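Local coordinates for cell division control protein Cdc48 (Mycobacterium smegmatis, PDB 5E7P) that probably binds and hydrolyses ATP as a Cdc48-type member of the AAA ATPase family, and carries bound ADP in this structure, at residues His43-Ala48 and Ser669-Asp674; Ser112-Gly117 and Thr179-Asp184. All blocks are in the same frame, centred on the assembly; numbering follows the deposited sequence.

Contact 1. Residues His43-Ala48 and Ser669-Asp674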
loop_
_atom_site.group_PDB
_atom_site.type_symbol
_atom_site.label_atom_id
_atom_site.label_comp_id
_atom_site.label_asym_id
_atom_site.label_seq_id
_atom_site.Cartn_x
_atom_site.Cartn_y
_atom_site.Cartn_z
ATOM N N HIS A 43 0.392 -20.512 14.233
ATOM C CA HIS A 43 0.884 -20.102 15.539
ATOM C C HIS A 43 1.905 -18.987 15.347
ATOM O O HIS A 43 2.640 -18.981 14.361
ATOM C CB HIS A 43 1.527 -21.291 16.255
ATOM C CG HIS A 43 1.752 -21.069 17.718
ATOM N ND1 HIS A 43 2.844 -20.388 18.209
ATOM C CD2 HIS A 43 1.024 -21.441 18.798
ATOM C CE1 HIS A 43 2.779 -20.348 19.528
ATOM N NE2 HIS A 43 1.684 -20.979 19.909
ATOM N N PRO A 44 1.942 -18.023 16.278
ATOM C CA PRO A 44 2.901 -16.915 16.194
ATOM C C PRO A 44 4.355 -17.380 16.116
ATOM O O PRO A 44 5.180 -16.702 15.501
ATOM C CB PRO A 44 2.663 -16.157 17.499
ATOM C CG PRO A 44 1.235 -16.423 17.821
ATOM C CD PRO A 44 0.970 -17.831 17.369
ATOM N N GLU A 45 4.663 -18.518 16.731
ATOM C CA GLU A 45 6.021 -19.049 16.689
ATOM C C GLU A 45 6.409 -19.458 15.270
ATOM O O GLU A 45 7.572 -19.347 14.879
ATOM C CB GLU A 45 6.183 -20.229 17.648
ATOM C CG GLU A 45 7.606 -20.749 17.720
ATOM C CD GLU A 45 7.797 -21.790 18.800
ATOM O OE1 GLU A 45 6.817 -22.116 19.502
ATOM O OE2 GLU A 45 8.936 -22.277 18.947
ATOM N N VAL A 46 5.429 -19.924 14.503
ATOM C CA VAL A 46 5.648 -20.252 13.099
ATOM C C VAL A 46 5.962 -18.983 12.312
ATOM O O VAL A 46 6.889 -18.957 11.503
ATOM C CB VAL A 46 4.425 -20.957 12.482
ATOM C CG1 VAL A 46 4.643 -21.212 10.997
ATOM C CG2 VAL A 46 4.143 -22.257 13.213
ATOM N N LEU A 47 5.187 -17.932 12.566
ATOM C CA LEU A 47 5.404 -16.638 11.929
ATOM C C LEU A 47 6.802 -16.116 12.235
ATOM O O LEU A 47 7.481 -15.578 11.361
ATOM C CB LEU A 47 4.356 -15.626 12.397
ATOM C CG LEU A 47 2.891 -15.915 12.064
ATOM C CD1 LEU A 47 1.994 -14.826 12.641
ATOM C CD2 LEU A 47 2.690 -16.036 10.561
ATOM N N ALA A 48 7.227 -16.285 13.482
ATOM C CA ALA A 48 8.554 -15.855 13.902
ATOM C C ALA A 48 9.646 -16.707 13.249
ATOM O O ALA A 48 10.652 -16.182 12.773
ATOM C CB ALA A 48 8.667 -15.902 15.417
ATOM N N SER A 669 4.935 -13.045 21.413
ATOM C CA SER A 669 4.053 -14.204 21.358
ATOM C C SER A 669 4.796 -15.519 21.129
ATOM O O SER A 669 4.179 -16.554 20.869
ATOM C CB SER A 669 2.967 -14.006 20.299
ATOM O OG SER A 669 1.986 -13.087 20.746
ATOM N N ILE A 670 6.119 -15.473 21.230
ATOM C CA ILE A 670 6.929 -16.679 21.145
ATOM C C ILE A 670 7.009 -17.331 22.518
ATOM O O ILE A 670 7.543 -16.735 23.454
ATOM C CB ILE A 670 8.360 -16.367 20.673
ATOM C CG1 ILE A 670 8.342 -15.681 19.307
ATOM C CG2 ILE A 670 9.194 -17.638 20.630
ATOM C CD1 ILE A 670 9.696 -15.151 18.873
ATOM N N PRO A 671 6.466 -18.552 22.647
ATOM C CA PRO A 671 6.524 -19.279 23.920
ATOM C C PRO A 671 7.967 -19.544 24.322
ATOM O O PRO A 671 8.737 -20.068 23.521
ATOM C CB PRO A 671 5.821 -20.602 23.599
ATOM C CG PRO A 671 4.950 -20.295 22.433
ATOM C CD PRO A 671 5.721 -19.300 21.621
ATOM N N LEU A 672 8.327 -19.176 25.546
ATOM C CA LEU A 672 9.692 -19.358 26.021
ATOM C C LEU A 672 9.773 -20.411 27.118
ATOM O O LEU A 672 8.805 -20.650 27.841
ATOM C CB LEU A 672 10.259 -18.035 26.537
ATOM C CG LEU A 672 10.443 -16.920 25.508
ATOM C CD1 LEU A 672 11.013 -15.671 26.160
ATOM C CD2 LEU A 672 11.339 -17.395 24.382
ATOM N N ALA A 673 10.934 -21.045 27.230
ATOM C CA ALA A 673 11.201 -21.945 28.338
ATOM C C ALA A 673 11.654 -21.106 29.526
ATOM O O ALA A 673 12.132 -19.987 29.348
ATOM C CB ALA A 673 12.263 -22.958 27.957
ATOM N N ASP A 674 11.501 -21.646 30.731
ATOM C CA ASP A 674 11.792 -20.899 31.955
ATOM C C ASP A 674 13.247 -20.446 32.067
ATOM O O ASP A 674 13.536 -19.414 32.673
ATOM C CB ASP A 674 11.398 -21.716 33.188
ATOM C CG ASP A 674 9.895 -21.880 33.320
ATOM O OD1 ASP A 674 9.158 -20.955 32.914
ATOM O OD2 ASP A 674 9.454 -22.932 33.830
#
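Pro-671 rests against both the CE1 edge of the His-43 imidazole and the carboxylate end of Glu-45, where the first turn of helix 44-50, in the N-terminal domain of Cdc48 type, meets the loop that follows helix 656-666. The contact illustrates how a capped helix start can serve as a packing surface for a distant part of the chain. His-43 is the N-cap: its CG stands anti to the backbone N (chi1 -165°), which, with the ring turned at chi2 -82°, brings ND1 back to Glu-45 N, 3.0 Å away. That bond is nearly straight at 166° and lies close to the ring plane, so it fixes the rotation of the imidazole, while CD of Pro-44 lies over one face of the ring, displaced toward its rim. With the ring held in this way, its CE1 corner is presented to Pro-671. CG of the proline comes to the edge of the imidazole, near its plane, 3.6 Å from His-43 CE1, and the two side chains pass each other in opposite directions. Glu-45 runs out in an extended chain and crosses the same proline at a slant, its OE1 reaching Pro-671 CD at 3.7 Å in a van der Waals contact. Glu-45 and Ala-48 also touch helix 690-707, Ala-48 through Ala-701, so the loop and that helix together cover this part of helix 44-50. No hydrogen bond joins the two segments directly; the contact is made by van der Waals packing. Pro-671 and Ala-673 are themselves tied through their backbones to Val-714. Pro-44 turns its ring toward Ser-669, its CB 3.5 Å from the serine CB. One turn further along the helix, the methyl of Ala-48 meets the outer end of Ile-670, with CB 3.7 Å from CD1.

Contact 2. Residues Ser112-Gly117 and Thr179-Asp184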
loop_
_atom_site.group_PDB
_atom_site.type_symbol
_atom_site.label_atom_id
_atom_site.label_comp_id
_atom_site.label_asym_id
_atom_site.label_seq_id
_atom_site.Cartn_x
_atom_site.Cartn_y
_atom_site.Cartn_z
ATOM N N SER A 112 -2.890 -9.200 -14.432
ATOM C CA SER A 112 -4.193 -9.773 -14.741
ATOM C C SER A 112 -4.400 -11.074 -13.982
ATOM O O SER A 112 -3.443 -11.708 -13.545
ATOM C CB SER A 112 -4.333 -10.035 -16.244
ATOM O OG SER A 112 -3.572 -11.161 -16.639
ATOM N N VAL A 113 -5.663 -11.452 -13.816
ATOM C CA VAL A 113 -6.027 -12.760 -13.289
ATOM C C VAL A 113 -7.229 -13.255 -14.075
ATOM O O VAL A 113 -8.276 -12.609 -14.083
ATOM C CB VAL A 113 -6.420 -12.707 -11.800
ATOM C CG1 VAL A 113 -6.965 -14.057 -11.355
ATOM C CG2 VAL A 113 -5.239 -12.294 -10.935
ATOM N N THR A 114 -7.082 -14.392 -14.745
ATOM C CA THR A 114 -8.191 -14.957 -15.503
ATOM C C THR A 114 -8.884 -16.052 -14.702
ATOM O O THR A 114 -8.242 -16.984 -14.224
ATOM C CB THR A 114 -7.732 -15.511 -16.862
ATOM O OG1 THR A 114 -7.077 -14.476 -17.605
ATOM C CG2 THR A 114 -8.924 -16.014 -17.658
ATOM N N VAL A 115 -10.196 -15.925 -14.549
ATOM C CA VAL A 115 -10.972 -16.896 -13.791
ATOM C C VAL A 115 -12.005 -17.576 -14.678
ATOM O O VAL A 115 -12.377 -17.052 -15.729
ATOM C CB VAL A 115 -11.692 -16.234 -12.600
ATOM C CG1 VAL A 115 -10.682 -15.642 -11.628
ATOM C CG2 VAL A 115 -12.657 -15.164 -13.091
ATOM N N SER A 116 -12.467 -18.744 -14.250
ATOM C CA SER A 116 -13.486 -19.475 -14.991
ATOM C C SER A 116 -14.695 -19.744 -14.108
ATOM O O SER A 116 -14.560 -19.961 -12.906
ATOM C CB SER A 116 -12.926 -20.794 -15.522
ATOM O OG SER A 116 -13.895 -21.486 -16.289
ATOM N N GLY A 117 -15.876 -19.723 -14.712
ATOM C CA GLY A 117 -17.103 -19.982 -13.986
ATOM C C GLY A 117 -18.220 -20.412 -14.914
ATOM O O GLY A 117 -17.978 -20.766 -16.069
ATOM N N THR A 179 -12.492 -20.878 -10.604
ATOM C CA THR A 179 -11.130 -21.393 -10.670
ATOM C C THR A 179 -10.225 -20.418 -11.409
ATOM O O THR A 179 -10.653 -19.752 -12.350
ATOM C CB THR A 179 -11.055 -22.784 -11.340
ATOM O OG1 THR A 179 -11.646 -22.727 -12.643
ATOM C CG2 THR A 179 -11.782 -23.823 -10.500
ATOM N N VAL A 180 -8.974 -20.332 -10.972
ATOM C CA VAL A 180 -8.005 -19.442 -11.592
ATOM C C VAL A 180 -7.284 -20.165 -12.724
ATOM O O VAL A 180 -6.492 -21.077 -12.482
ATOM C CB VAL A 180 -6.973 -18.942 -10.566
ATOM C CG1 VAL A 180 -5.989 -17.983 -11.221
ATOM C CG2 VAL A 180 -7.675 -18.278 -9.389
ATOM N N THR A 181 -7.557 -19.756 -13.959
ATOM C CA THR A 181 -6.973 -20.411 -15.125
ATOM C C THR A 181 -5.658 -19.768 -15.551
ATOM O O THR A 181 -4.878 -20.373 -16.287
ATOM C CB THR A 181 -7.939 -20.403 -16.321
ATOM O OG1 THR A 181 -7.970 -19.095 -16.905
ATOM C CG2 THR A 181 -9.338 -20.792 -15.874
ATOM N N ALA A 182 -5.417 -18.547 -15.081
ATOM C CA ALA A 182 -4.204 -17.816 -15.438
ATOM C C ALA A 182 -3.944 -16.623 -14.523
ATOM O O ALA A 182 -4.874 -15.960 -14.062
ATOM C CB ALA A 182 -4.274 -17.353 -16.886
ATOM N N VAL A 183 -2.667 -16.356 -14.269
ATOM C CA VAL A 183 -2.254 -15.142 -13.577
ATOM C C VAL A 183 -1.098 -14.493 -14.331
ATOM O O VAL A 183 -0.461 -15.126 -15.176
ATOM C CB VAL A 183 -1.821 -15.420 -12.123
ATOM C CG1 VAL A 183 -3.002 -15.899 -11.296
ATOM C CG2 VAL A 183 -0.687 -16.433 -12.089
ATOM N N ASP A 184 -0.831 -13.229 -14.024
ATOM C CA ASP A 184 0.252 -12.492 -14.664
ATOM C C ASP A 184 0.742 -11.399 -13.722
ATOM O O ASP A 184 -0.036 -10.534 -13.324
ATOM C CB ASP A 184 -0.220 -11.890 -15.990
ATOM C CG ASP A 184 0.915 -11.292 -16.802
ATOM O OD1 ASP A 184 2.057 -11.784 -16.682
ATOM O OD2 ASP A 184 0.667 -10.330 -17.563
#
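Thr-181 holds its OG1 between its own backbone N and carbonyl carbon (chi1 76°), and Thr-114 sends CG2 anti to its N (chi1 -56° for OG1); together these rotations bring the hydroxyl of Thr-181 against the methyl of Thr-114, OG1 to CG2 being 3.3 Å. From there the same hydroxyl gives a weak hydrogen bond to Thr-114 O. This carbonyl is the focus of the contact: it also accepts from Thr-181 N at 2.9 Å and, more weakly, from Ala-182 N at 3.3 Å. Two successive amides thus share one acceptor, and strand 177-184 takes up its extra residue here. CG2 of Thr-181 points the other way along the partner strand, lying 3.6 Å from Ser-116 CB.

Regular antiparallel pairing resumes on both sides of the irregularity. Thr-114 N donates to Ala-182 O at 2.8 Å, and Ser-116 exchanges two backbone bonds with Thr-179; toward the other end the two bonds between Ser-112 and Asp-184 are weak. The carboxylate of Asp-184 has its salt bridge with Arg-111. Val-113, Val-115, Val-180 and Val-183 share one face of the sheet. There Val-113 CG1 and Val-180 CG1 meet at 4.0 Å, and Met-139 and Val-189 pack against the same valine cluster. The strands run at 140° to one another, in a mixed sheet where strand 112-116 also pairs with strand 196-199. With two residues, Thr-181 and Ala-182, set opposite the single Thr-114, the pair is an antiparallel one interrupted by a classic beta bulge.

In the fold
Within a single chain, the two contacts show two scales of folding. Contact 1 joins residues more than 600 positions apart, starting from helix 44-50 near the beginning of the chain. Contact 2 closes a much shorter span, between strands 112-116 and 179-184, and both its strands fall in sequence between the two halves of contact 1. They share no helix, strand or sheet: their centres are about 37 Å apart and their nearest atoms about 23 Å. Contact 2 pairs the two inner strands of a four-stranded mixed sheet, whereas contact 1 brings the N-terminal domain against the loop between helices 656-666 and 678-684, near the far end of the chain.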